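Local coordinates for D-xylonate dehydratase (Caulobacter crescentus, PDB 5OYN), which dehydrates D-xylonate to 2-dehydro-3-deoxy-D-arabinonate in D-xylose degradation, and D-gluconate with similar efficiency, using a [2Fe-2S] cluster and magnesium, at residues A[432-437]-A[442-447]; A[458-463]-A[512-517]; A[525-530]-A[548-553]. All blocks are in the same frame, centred on the assembly; numbering follows the deposited sequence.

Interaction 1. Residues A[432-437]-A[442-447]; sequences IVFDGS and KRINDP
Arg-443 reaches from helix 436-443 back to Val-433 and Phe-434 on the strand that leads into that helix. Its CB bond is directed at the strand, and CG is anti to the carbonyl carbon (chi1 -56°). Further out the chain bends (chi3 37°), which brings the guanidinium to Val-433 O and the Phe-434 ring. Arg-443 CZ lies 4.0 Å from Val-433 O, and Arg-443 NH2 is 3.7 Å from the same oxygen. Arg-443 NH1 makes only a weak, bent hydrogen bond to Val-433 O, at 3.5 Å; its stronger partner is the carboxylate of Asp-439, one helical turn back, which also accepts from the backbone N of Asp-435. Phe-434 CD1 sits over one face of the guanidinium, near the rim and 4.0 Å from Arg-443 NH1, with the ring and guanidinium planes 50° apart. Elsewhere on the same ring, Phe-434 CZ touches Ile-444 CD1 at 3.9 Å, the two side chains crossing at about a right angle. Tyr-440 meets the phenyl ring edge-to-face. The buried ring thus lies between strand and helix in the first half of a beta-alpha-beta crossover, formed by strand 426-435, helix 436-443 and strand 455-460.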
ATOM      1  N   ILE A 432     -14.908  45.200  25.585  1.00 77.07           N
ATOM      2  CA  ILE A 432     -15.472  45.266  24.235  1.00 74.22           C
ATOM      3  C   ILE A 432     -15.987  43.867  23.928  1.00 72.70           C
ATOM      4  O   ILE A 432     -15.196  42.959  23.638  1.00 74.34           O
ATOM      5  CB  ILE A 432     -14.447  45.719  23.192  1.00 71.38           C
ATOM      6  CG1 ILE A 432     -13.614  46.888  23.737  1.00 76.45           C
ATOM      7  CG2 ILE A 432     -15.144  46.067  21.882  1.00 68.28           C
ATOM      8  CD1 ILE A 432     -14.317  48.231  23.691  1.00 75.25           C
ATOM      9  N   VAL A 433     -17.306  43.682  23.993  1.00 70.19           N
ATOM     10  CA  VAL A 433     -17.926  42.361  23.962  1.00 71.25           C
ATOM     11  C   VAL A 433     -18.405  42.039  22.553  1.00 73.99           C
ATOM     12  O   VAL A 433     -18.990  42.890  21.866  1.00 75.24           O
ATOM     13  CB  VAL A 433     -19.087  42.283  24.968  1.00 72.73           C
ATOM     14  CG1 VAL A 433     -19.721  40.890  24.967  1.00 72.73           C
ATOM     15  CG2 VAL A 433     -18.587  42.649  26.346  1.00 72.02           C
ATOM     16  N   PHE A 434     -18.163  40.798  22.123  1.00 74.47           N
ATOM     17  CA  PHE A 434     -18.590  40.305  20.822  1.00 70.05           C
ATOM     18  C   PHE A 434     -19.337  38.997  20.996  1.00 71.62           C
ATOM     19  O   PHE A 434     -18.979  38.173  21.845  1.00 74.66           O
ATOM     20  CB  PHE A 434     -17.412  40.094  19.896  1.00 63.85           C
ATOM     21  CG  PHE A 434     -16.572  41.304  19.713  1.00 63.45           C
ATOM     22  CD1 PHE A 434     -16.977  42.318  18.853  1.00 68.28           C
ATOM     23  CD2 PHE A 434     -15.375  41.437  20.391  1.00 58.78           C
ATOM     24  CE1 PHE A 434     -16.197  43.454  18.673  1.00 65.82           C
ATOM     25  CE2 PHE A 434     -14.589  42.565  20.214  1.00 64.57           C
ATOM     26  CZ  PHE A 434     -15.001  43.577  19.351  1.00 61.33           C
ATOM     27  N   ASP A 435     -20.373  38.801  20.188  1.00 69.75           N
ATOM     28  CA  ASP A 435     -21.186  37.595  20.288  1.00 75.95           C
ATOM     29  C   ASP A 435     -20.787  36.658  19.152  1.00 79.64           C
ATOM     30  O   ASP A 435     -21.424  36.587  18.098  1.00 83.98           O
ATOM     31  CB  ASP A 435     -22.671  37.941  20.274  1.00 77.43           C
ATOM     32  CG  ASP A 435     -23.202  38.263  21.667  1.00 83.19           C
ATOM     33  OD1 ASP A 435     -23.522  37.313  22.423  1.00 77.10           O
ATOM     34  OD2 ASP A 435     -23.276  39.471  22.007  1.00 84.95           O
ATOM     35  N   GLY A 436     -19.702  35.926  19.385  1.00 76.31           N
ATOM     36  CA  GLY A 436     -19.181  34.986  18.414  1.00 74.49           C
ATOM     37  C   GLY A 436     -18.071  35.584  17.573  1.00 78.79           C
ATOM     38  O   GLY A 436     -17.705  36.759  17.688  1.00 75.33           O
ATOM     39  N   SER A 437     -17.526  34.727  16.704  1.00 85.93           N
ATOM     40  CA  SER A 437     -16.400  35.127  15.867  1.00 78.60           C
ATOM     41  C   SER A 437     -16.847  36.087  14.774  1.00 77.84           C
ATOM     42  O   SER A 437     -16.197  37.113  14.533  1.00 71.10           O
ATOM     43  CB  SER A 437     -15.733  33.889  15.261  1.00 79.36           C
ATOM     44  OG  SER A 437     -14.488  34.216  14.656  1.00 87.25           O
ATOM     45  N   LYS A 442     -16.845  41.687  12.168  1.00 77.77           N
ATOM     46  CA  LYS A 442     -17.623  42.722  11.511  1.00 78.92           C
ATOM     47  C   LYS A 442     -17.506  44.077  12.203  1.00 81.62           C
ATOM     48  O   LYS A 442     -17.570  45.110  11.525  1.00 82.25           O
ATOM     49  CB  LYS A 442     -19.071  42.267  11.399  1.00 72.96           C
ATOM     50  CG  LYS A 442     -19.303  41.202  10.287  1.00 92.90           C
ATOM     51  CD  LYS A 442     -18.676  41.592   8.908  1.00 98.32           C
ATOM     52  CE  LYS A 442     -17.251  41.046   8.613  1.00 87.66           C
ATOM     53  NZ  LYS A 442     -16.643  41.750   7.436  1.00 82.98           N
ATOM     54  N   ARG A 443     -17.287  44.108  13.522  1.00 80.51           N
ATOM     55  CA  ARG A 443     -17.304  45.365  14.264  1.00 78.71           C
ATOM     56  C   ARG A 443     -15.951  45.798  14.828  1.00 77.20           C
ATOM     57  O   ARG A 443     -15.846  46.928  15.312  1.00 81.01           O
ATOM     58  CB  ARG A 443     -18.324  45.285  15.417  1.00 74.95           C
ATOM     59  CG  ARG A 443     -19.767  44.935  15.005  1.00 71.73           C
ATOM     60  CD  ARG A 443     -20.606  44.521  16.215  1.00 67.66           C
ATOM     61  NE  ARG A 443     -20.251  45.322  17.391  1.00 86.45           N
ATOM     62  CZ  ARG A 443     -20.300  44.906  18.659  1.00 82.85           C
ATOM     63  NH1 ARG A 443     -20.697  43.673  18.958  1.00 76.43           N
ATOM     64  NH2 ARG A 443     -19.946  45.737  19.635  1.00 81.58           N
ATOM     65  N   ILE A 444     -14.911  44.956  14.771  1.00 76.63           N
ATOM     66  CA  ILE A 444     -13.680  45.255  15.515  1.00 77.67           C
ATOM     67  C   ILE A 444     -13.022  46.544  15.028  1.00 79.67           C
ATOM     68  O   ILE A 444     -12.386  47.260  15.811  1.00 80.96           O
ATOM     69  CB  ILE A 444     -12.692  44.073  15.443  1.00 74.23           C
ATOM     70  CG1 ILE A 444     -11.399  44.423  16.175  1.00 66.78           C
ATOM     71  CG2 ILE A 444     -12.389  43.707  14.003  1.00 72.07           C
ATOM     72  CD1 ILE A 444     -11.564  44.411  17.645  1.00 66.41           C
ATOM     73  N   ASN A 445     -13.157  46.863  13.744  1.00 80.71           N
ATOM     74  CA  ASN A 445     -12.577  48.077  13.191  1.00 83.11           C
ATOM     75  C   ASN A 445     -13.586  49.215  13.085  1.00 85.41           C
ATOM     76  O   ASN A 445     -13.290  50.244  12.465  1.00 83.13           O
ATOM     77  CB  ASN A 445     -11.955  47.777  11.829  1.00 77.45           C
ATOM     78  CG  ASN A 445     -10.559  47.213  11.954  1.00 82.94           C
ATOM     79  OD1 ASN A 445      -9.724  47.748  12.696  1.00 84.84           O
ATOM     80  ND2 ASN A 445     -10.298  46.118  11.250  1.00 79.52           N
ATOM     81  N   ASP A 446     -14.762  49.045  13.673  1.00 80.64           N
ATOM     82  CA  ASP A 446     -15.785  50.072  13.737  1.00 85.58           C
ATOM     83  C   ASP A 446     -15.347  51.156  14.712  1.00 91.01           C
ATOM     84  O   ASP A 446     -15.379  50.923  15.930  1.00 90.62           O
ATOM     85  CB  ASP A 446     -17.111  49.444  14.173  1.00 86.91           C
ATOM     86  CG  ASP A 446     -18.204  50.465  14.416  1.00 89.13           C
ATOM     87  OD1 ASP A 446     -18.024  51.651  14.066  1.00 90.58           O
ATOM     88  OD2 ASP A 446     -19.258  50.066  14.951  1.00 88.86           O
ATOM     89  N   PRO A 447     -14.958  52.346  14.241  1.00 88.37           N
ATOM     90  CA  PRO A 447     -14.452  53.378  15.163  1.00 89.54           C
ATOM     91  C   PRO A 447     -15.493  53.873  16.158  1.00 87.72           C
ATOM     92  O   PRO A 447     -15.121  54.525  17.147  1.00 83.22           O
ATOM     93  CB  PRO A 447     -13.993  54.498  14.221  1.00 90.10           C
ATOM     94  CG  PRO A 447     -14.762  54.284  12.956  1.00 86.99           C
ATOM     95  CD  PRO A 447     -15.077  52.826  12.854  1.00 84.33           C
TER

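Interaction 2. Residues A[458-463]-A[512-517]; sequences VIRGAG and PESAIG
Where strand 455-460 of the mixed sheet runs out into a glycine-containing loop, Arg-460, Gly-461 and Gly-463 meet Glu-513 and Ser-514 from the loop after strand 507-511. The aliphatic part of Arg-460 lies alongside Ser-514: Arg-460 CB is 3.8 Å from Ser-514 CB, and Arg-460 CD is 3.4 Å from Ser-514 OG. The hydroxyl is turned this way because OG stands roughly anti to the backbone N (chi1 153°). Past CD the arginine leaves the contact, its NE pairing with Asp-435 and its NH1 with the carbonyl oxygens of Leu-520 and Leu-523. Ser-514 CB also comes within 4.1 Å of Gly-461 N. One residue earlier, Glu-513 extends beyond CG and lays its carboxylate against the backbone of Gly-463, with Glu-513 OE1 3.3 Å from Gly-463 CA and Glu-513 OE2 3.6 Å from Gly-463 C. OE1 accepts from the backbone N of Gly-466, and OE2 from that of Ile-465 and from the side chain of Gln-575. Asp-495 takes the N-H groups of both Gly-461 and Ser-514, while Glu-513 takes those of Ile-465 and Gly-466 just after 458-463; the two loops are therefore joined mainly through shared carboxylate acceptors, and Arg-460 and Ser-514 add van der Waals contact.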
ATOM      1  N   VAL A 458     -13.594  40.788  24.523  1.00 59.90           N
ATOM      2  CA  VAL A 458     -14.357  39.724  25.151  1.00 61.56           C
ATOM      3  C   VAL A 458     -15.224  39.086  24.084  1.00 68.26           C
ATOM      4  O   VAL A 458     -15.833  39.788  23.266  1.00 70.95           O
ATOM      5  CB  VAL A 458     -15.222  40.249  26.325  1.00 67.16           C
ATOM      6  CG1 VAL A 458     -16.129  39.152  26.872  1.00 61.39           C
ATOM      7  CG2 VAL A 458     -14.348  40.791  27.437  1.00 61.20           C
ATOM      8  N   ILE A 459     -15.272  37.756  24.082  1.00 66.48           N
ATOM      9  CA  ILE A 459     -16.080  37.002  23.138  1.00 67.22           C
ATOM     10  C   ILE A 459     -16.891  35.988  23.929  1.00 67.66           C
ATOM     11  O   ILE A 459     -16.385  35.392  24.886  1.00 65.42           O
ATOM     12  CB  ILE A 459     -15.201  36.319  22.063  1.00 69.03           C
ATOM     13  CG1 ILE A 459     -16.065  35.565  21.048  1.00 66.81           C
ATOM     14  CG2 ILE A 459     -14.170  35.400  22.703  1.00 62.53           C
ATOM     15  CD1 ILE A 459     -15.423  35.450  19.685  1.00 64.68           C
ATOM     16  N   ARG A 460     -18.156  35.812  23.547  1.00 71.14           N
ATOM     17  CA  ARG A 460     -19.057  34.917  24.259  1.00 71.51           C
ATOM     18  C   ARG A 460     -19.897  34.131  23.262  1.00 71.26           C
ATOM     19  O   ARG A 460     -20.055  34.525  22.102  1.00 71.34           O
ATOM     20  CB  ARG A 460     -19.978  35.677  25.232  1.00 74.76           C
ATOM     21  CG  ARG A 460     -20.864  36.721  24.558  1.00 76.85           C
ATOM     22  CD  ARG A 460     -22.227  36.870  25.236  1.00 81.03           C
ATOM     23  NE  ARG A 460     -22.872  38.112  24.806  1.00 86.42           N
ATOM     24  CZ  ARG A 460     -22.958  39.214  25.549  1.00 79.31           C
ATOM     25  NH1 ARG A 460     -22.456  39.230  26.774  1.00 71.90           N
ATOM     26  NH2 ARG A 460     -23.548  40.300  25.063  1.00 76.44           N
ATOM     27  N   GLY A 461     -20.454  33.021  23.742  1.00 69.20           N
ATOM     28  CA  GLY A 461     -21.188  32.099  22.906  1.00 71.37           C
ATOM     29  C   GLY A 461     -20.338  31.056  22.217  1.00 77.48           C
ATOM     30  O   GLY A 461     -20.840  30.359  21.320  1.00 71.18           O
ATOM     31  N   ALA A 462     -19.068  30.925  22.609  1.00 74.45           N
ATOM     32  CA  ALA A 462     -18.128  30.012  21.972  1.00 74.06           C
ATOM     33  C   ALA A 462     -17.792  28.818  22.861  1.00 73.82           C
ATOM     34  O   ALA A 462     -16.736  28.193  22.695  1.00 73.99           O
ATOM     35  CB  ALA A 462     -16.855  30.758  21.567  1.00 65.86           C
ATOM     36  N   GLY A 463     -18.672  28.475  23.787  1.00 66.17           N
ATOM     37  CA  GLY A 463     -18.428  27.353  24.651  1.00 62.64           C
ATOM     38  C   GLY A 463     -19.040  26.091  24.099  1.00 60.83           C
ATOM     39  O   GLY A 463     -19.618  26.078  23.004  1.00 64.69           O
ATOM     40  N   PRO A 512     -19.109  28.766  34.123  1.00 70.28           N
ATOM     41  CA  PRO A 512     -19.933  28.275  33.014  1.00 70.63           C
ATOM     42  C   PRO A 512     -20.046  29.308  31.900  1.00 69.32           C
ATOM     43  O   PRO A 512     -19.981  30.515  32.162  1.00 70.15           O
ATOM     44  CB  PRO A 512     -21.299  28.010  33.667  1.00 76.91           C
ATOM     45  CG  PRO A 512     -21.265  28.744  35.017  1.00 67.28           C
ATOM     46  CD  PRO A 512     -19.920  29.368  35.199  1.00 67.80           C
ATOM     47  N   GLU A 513     -20.195  28.831  30.668  1.00 67.26           N
ATOM     48  CA  GLU A 513     -20.197  29.715  29.516  1.00 67.58           C
ATOM     49  C   GLU A 513     -21.427  30.616  29.530  1.00 67.27           C
ATOM     50  O   GLU A 513     -22.413  30.359  30.224  1.00 70.03           O
ATOM     51  CB  GLU A 513     -20.172  28.907  28.219  1.00 67.45           C
ATOM     52  CG  GLU A 513     -21.411  28.072  28.044  1.00 67.79           C
ATOM     53  CD  GLU A 513     -21.383  27.211  26.812  1.00 66.05           C
ATOM     54  OE1 GLU A 513     -21.480  27.781  25.700  1.00 67.63           O
ATOM     55  OE2 GLU A 513     -21.283  25.969  26.963  1.00 59.94           O
ATOM     56  N   SER A 514     -21.355  31.676  28.725  1.00 67.59           N
ATOM     57  CA  SER A 514     -22.484  32.585  28.554  1.00 67.60           C
ATOM     58  C   SER A 514     -23.782  31.828  28.279  1.00 71.26           C
ATOM     59  O   SER A 514     -24.782  32.018  28.974  1.00 76.85           O
ATOM     60  CB  SER A 514     -22.174  33.570  27.424  1.00 68.36           C
ATOM     61  OG  SER A 514     -23.355  34.043  26.801  1.00 74.62           O
ATOM     62  N   ALA A 515     -23.772  30.934  27.292  1.00 72.05           N
ATOM     63  CA  ALA A 515     -25.013  30.371  26.773  1.00 71.14           C
ATOM     64  C   ALA A 515     -25.785  29.522  27.781  1.00 76.63           C
ATOM     65  O   ALA A 515     -26.916  29.119  27.476  1.00 74.36           O
ATOM     66  CB  ALA A 515     -24.728  29.535  25.526  1.00 71.43           C
ATOM     67  N   ILE A 516     -25.223  29.214  28.950  1.00 73.37           N
ATOM     68  CA  ILE A 516     -26.033  28.557  29.972  1.00 74.64           C
ATOM     69  C   ILE A 516     -26.134  29.466  31.192  1.00 76.58           C
ATOM     70  O   ILE A 516     -26.313  29.000  32.324  1.00 76.54           O
ATOM     71  CB  ILE A 516     -25.492  27.162  30.337  1.00 68.03           C
ATOM     72  CG1 ILE A 516     -24.091  27.228  30.938  1.00 65.52           C
ATOM     73  CG2 ILE A 516     -25.531  26.252  29.130  1.00 69.75           C
ATOM     74  CD1 ILE A 516     -23.817  26.062  31.883  1.00 64.03           C
ATOM     75  N   GLY A 517     -26.038  30.771  30.965  1.00 74.71           N
ATOM     76  CA  GLY A 517     -26.211  31.727  32.036  1.00 75.95           C
ATOM     77  C   GLY A 517     -25.018  31.919  32.936  1.00 76.20           C
ATOM     78  O   GLY A 517     -25.192  32.190  34.127  1.00 78.73           O
TER

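Interaction 3. Residues A[525-530]-A[548-553]; sequences TGDTIR and AARKQD
Asp-527 has its CB bond pointing toward 548-553, and chi1 (-64°) then sets CG beside the backbone N; in Arg-550 CG likewise lies beside the N, and the chain bends at chi2 (-127°) and is extended at chi3 before the guanidinium turns at its tip. The two side chains come from opposite directions and meet between backbones that stay far apart, Asp-527 CA and Arg-550 CA being 12.6 Å from one another. The result is a salt bridge in which both terminal nitrogens grip one oxygen end-on: Arg-550 NH1 to Asp-527 OD1 is 3.0 Å, and Arg-550 NH2 to the same OD1 is 3.1 Å. NH1 uses the syn lone pair of OD1, whereas NH2 approaches on the syn side but out of the carboxylate plane. A third bond, from Arg-550 NH2 to Asp-527 OD2 at 3.2 Å, is weak. Because OD1 is shared, the pair is not the symmetrical two-oxygen, two-nitrogen type; the carboxylate and guanidinium planes are 31° apart. Each partner has a further tie to the chain just before 525-530: Asp-527 OD1 accepts from the backbone N of Arg-524, and Arg-550 NH1 donates to Trp-522 O. Asp-527 lies just before strand 528-532, which pairs antiparallel with strands 426-435 and 537-540, and the salt bridge joins that entry to helix 544-551, which follows strand 537-540 in the chain.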
ATOM      1  N   THR A 525     -20.563  45.876  26.720  1.00 74.42           N
ATOM      2  CA  THR A 525     -19.467  46.745  26.311  1.00 73.88           C
ATOM      3  C   THR A 525     -19.473  48.024  27.145  1.00 78.87           C
ATOM      4  O   THR A 525     -20.527  48.521  27.545  1.00 88.26           O
ATOM      5  CB  THR A 525     -19.590  47.054  24.814  1.00 65.61           C
ATOM      6  OG1 THR A 525     -19.602  45.823  24.080  1.00 75.37           O
ATOM      7  CG2 THR A 525     -18.440  47.900  24.321  1.00 63.32           C
ATOM      8  N   GLY A 526     -18.285  48.542  27.444  1.00 72.09           N
ATOM      9  CA  GLY A 526     -18.154  49.718  28.267  1.00 76.75           C
ATOM     10  C   GLY A 526     -18.010  49.446  29.750  1.00 80.90           C
ATOM     11  O   GLY A 526     -17.507  50.316  30.481  1.00 80.07           O
ATOM     12  N   ASP A 527     -18.432  48.268  30.220  1.00 77.44           N
ATOM     13  CA  ASP A 527     -18.179  47.870  31.597  1.00 72.83           C
ATOM     14  C   ASP A 527     -16.677  47.836  31.871  1.00 75.23           C
ATOM     15  O   ASP A 527     -15.841  47.855  30.962  1.00 79.49           O
ATOM     16  CB  ASP A 527     -18.782  46.499  31.893  1.00 70.45           C
ATOM     17  CG  ASP A 527     -20.300  46.488  31.796  1.00 84.12           C
ATOM     18  OD1 ASP A 527     -20.897  45.389  31.923  1.00 80.53           O
ATOM     19  OD2 ASP A 527     -20.896  47.573  31.586  1.00 85.82           O
ATOM     20  N   THR A 528     -16.333  47.791  33.150  1.00 76.16           N
ATOM     21  CA  THR A 528     -14.944  47.783  33.577  1.00 72.66           C
ATOM     22  C   THR A 528     -14.648  46.447  34.240  1.00 73.18           C
ATOM     23  O   THR A 528     -15.392  46.008  35.125  1.00 71.46           O
ATOM     24  CB  THR A 528     -14.647  48.967  34.505  1.00 71.08           C
ATOM     25  OG1 THR A 528     -14.429  50.137  33.704  1.00 70.99           O
ATOM     26  CG2 THR A 528     -13.402  48.722  35.364  1.00 67.44           C
ATOM     27  N   ILE A 529     -13.589  45.787  33.767  1.00 74.65           N
ATOM     28  CA  ILE A 529     -13.146  44.498  34.287  1.00 73.48           C
ATOM     29  C   ILE A 529     -11.833  44.714  35.028  1.00 73.08           C
ATOM     30  O   ILE A 529     -10.954  45.452  34.561  1.00 67.95           O
ATOM     31  CB  ILE A 529     -12.986  43.457  33.160  1.00 67.20           C
ATOM     32  CG1 ILE A 529     -14.337  43.208  32.480  1.00 71.54           C
ATOM     33  CG2 ILE A 529     -12.407  42.160  33.709  1.00 70.66           C
ATOM     34  CD1 ILE A 529     -14.506  41.821  31.876  1.00 66.96           C
ATOM     35  N   ARG A 530     -11.712  44.083  36.193  1.00 72.32           N
ATOM     36  CA  ARG A 530     -10.555  44.244  37.065  1.00 73.13           C
ATOM     37  C   ARG A 530      -9.880  42.892  37.227  1.00 72.56           C
ATOM     38  O   ARG A 530     -10.479  41.952  37.771  1.00 71.62           O
ATOM     39  CB  ARG A 530     -10.966  44.820  38.424  1.00 74.36           C
ATOM     40  CG  ARG A 530     -10.007  44.509  39.567  1.00 74.16           C
ATOM     41  CD  ARG A 530     -10.066  45.571  40.647  1.00 70.18           C
ATOM     42  NE  ARG A 530      -9.122  45.294  41.728  1.00 82.74           N
ATOM     43  CZ  ARG A 530      -8.245  46.179  42.216  1.00 92.34           C
ATOM     44  NH1 ARG A 530      -8.175  47.417  41.718  1.00 83.56           N
ATOM     45  NH2 ARG A 530      -7.428  45.823  43.207  1.00 85.05           N
ATOM     46  N   ALA A 548     -28.891  41.944  37.987  1.00 92.16           N
ATOM     47  CA  ALA A 548     -30.143  41.217  37.788  1.00 93.12           C
ATOM     48  C   ALA A 548     -31.076  41.919  36.807  1.00 93.24           C
ATOM     49  O   ALA A 548     -31.962  41.266  36.237  1.00 88.50           O
ATOM     50  CB  ALA A 548     -30.852  41.002  39.122  1.00 89.45           C
ATOM     51  N   ALA A 549     -30.902  43.228  36.602  1.00 92.01           N
ATOM     52  CA  ALA A 549     -31.657  43.921  35.562  1.00 91.84           C
ATOM     53  C   ALA A 549     -31.278  43.406  34.180  1.00 95.65           C
ATOM     54  O   ALA A 549     -32.150  43.179  33.329  1.00 95.31           O
ATOM     55  CB  ALA A 549     -31.422  45.429  35.656  1.00 91.94           C
ATOM     56  N   ARG A 550     -29.979  43.216  33.940  1.00 93.99           N
ATOM     57  CA  ARG A 550     -29.542  42.622  32.685  1.00 90.29           C
ATOM     58  C   ARG A 550     -29.998  41.168  32.578  1.00 90.85           C
ATOM     59  O   ARG A 550     -30.469  40.739  31.519  1.00 93.59           O
ATOM     60  CB  ARG A 550     -28.021  42.728  32.561  1.00 86.64           C
ATOM     61  CG  ARG A 550     -27.426  44.046  33.033  1.00 85.48           C
ATOM     62  CD  ARG A 550     -26.542  44.671  31.967  1.00 83.66           C
ATOM     63  NE  ARG A 550     -25.632  45.690  32.490  1.00 75.62           N
ATOM     64  CZ  ARG A 550     -24.310  45.545  32.574  1.00 80.50           C
ATOM     65  NH1 ARG A 550     -23.729  44.415  32.185  1.00 81.68           N
ATOM     66  NH2 ARG A 550     -23.563  46.533  33.050  1.00 79.40           N
ATOM     67  N   LYS A 551     -29.884  40.403  33.674  1.00 86.40           N
ATOM     68  CA  LYS A 551     -30.211  38.977  33.635  1.00 86.70           C
ATOM     69  C   LYS A 551     -31.648  38.732  33.202  1.00 91.70           C
ATOM     70  O   LYS A 551     -31.957  37.671  32.644  1.00 95.31           O
ATOM     71  CB  LYS A 551     -29.978  38.333  35.000  1.00 81.25           C
ATOM     72  CG  LYS A 551     -28.570  37.850  35.235  1.00 80.14           C
ATOM     73  CD  LYS A 551     -28.523  36.850  36.368  1.00 76.42           C
ATOM     74  CE  LYS A 551     -27.321  37.105  37.256  1.00 76.45           C
ATOM     75  NZ  LYS A 551     -27.243  36.102  38.357  1.00 72.83           N
ATOM     76  N   GLN A 552     -32.538  39.688  33.461  1.00 97.74           N
ATOM     77  CA  GLN A 552     -33.929  39.542  33.066  1.00 99.87           C
ATOM     78  C   GLN A 552     -34.153  39.868  31.596  1.00 93.94           C
ATOM     79  O   GLN A 552     -35.240  39.595  31.077  1.00 90.28           O
ATOM     80  CB  GLN A 552     -34.816  40.422  33.961  1.00102.28           C
ATOM     81  CG  GLN A 552     -34.856  39.951  35.417  1.00104.31           C
ATOM     82  CD  GLN A 552     -36.221  39.419  35.833  1.00113.37           C
ATOM     83  OE1 GLN A 552     -37.244  40.088  35.666  1.00116.19           O
ATOM     84  NE2 GLN A 552     -36.241  38.195  36.366  1.00108.71           N
ATOM     85  N   ASP A 553     -33.153  40.432  30.916  1.00 94.18           N
ATOM     86  CA  ASP A 553     -33.195  40.532  29.460  1.00 98.68           C
ATOM     87  C   ASP A 553     -32.918  39.193  28.778  1.00100.89           C
ATOM     88  O   ASP A 553     -33.225  39.041  27.587  1.00 90.42           O
ATOM     89  CB  ASP A 553     -32.193  41.576  28.969  1.00 99.51           C
ATOM     90  CG  ASP A 553     -32.781  42.972  28.913  1.00104.80           C
ATOM     91  OD1 ASP A 553     -32.105  43.916  29.375  1.00105.93           O
ATOM     92  OD2 ASP A 553     -33.915  43.125  28.401  1.00102.63           O
TER

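The three contacts follow one another in the C-terminal part of the chain, on one side of its centre, and all reach the same mixed sheet. Interactions 1 and 2 sit at neighbouring parallel strands, 426-435 and 455-460, their centres about 15 Å apart and joined by the Asp-435 to Arg-460 salt bridge. Interaction 3 lies at antiparallel strand 528-532, its centre about 17 Å from that of interaction 1, yet Thr-525 OG1 approaches Val-433 N to 3.1 Å, a probable hydrogen bond. Interactions 2 and 3, about 14 Å apart between centres, do not touch. Strand 426-435 lies between 455-460 and 528-532, so the contacts join the flanking helices, loops and surface of one sheet.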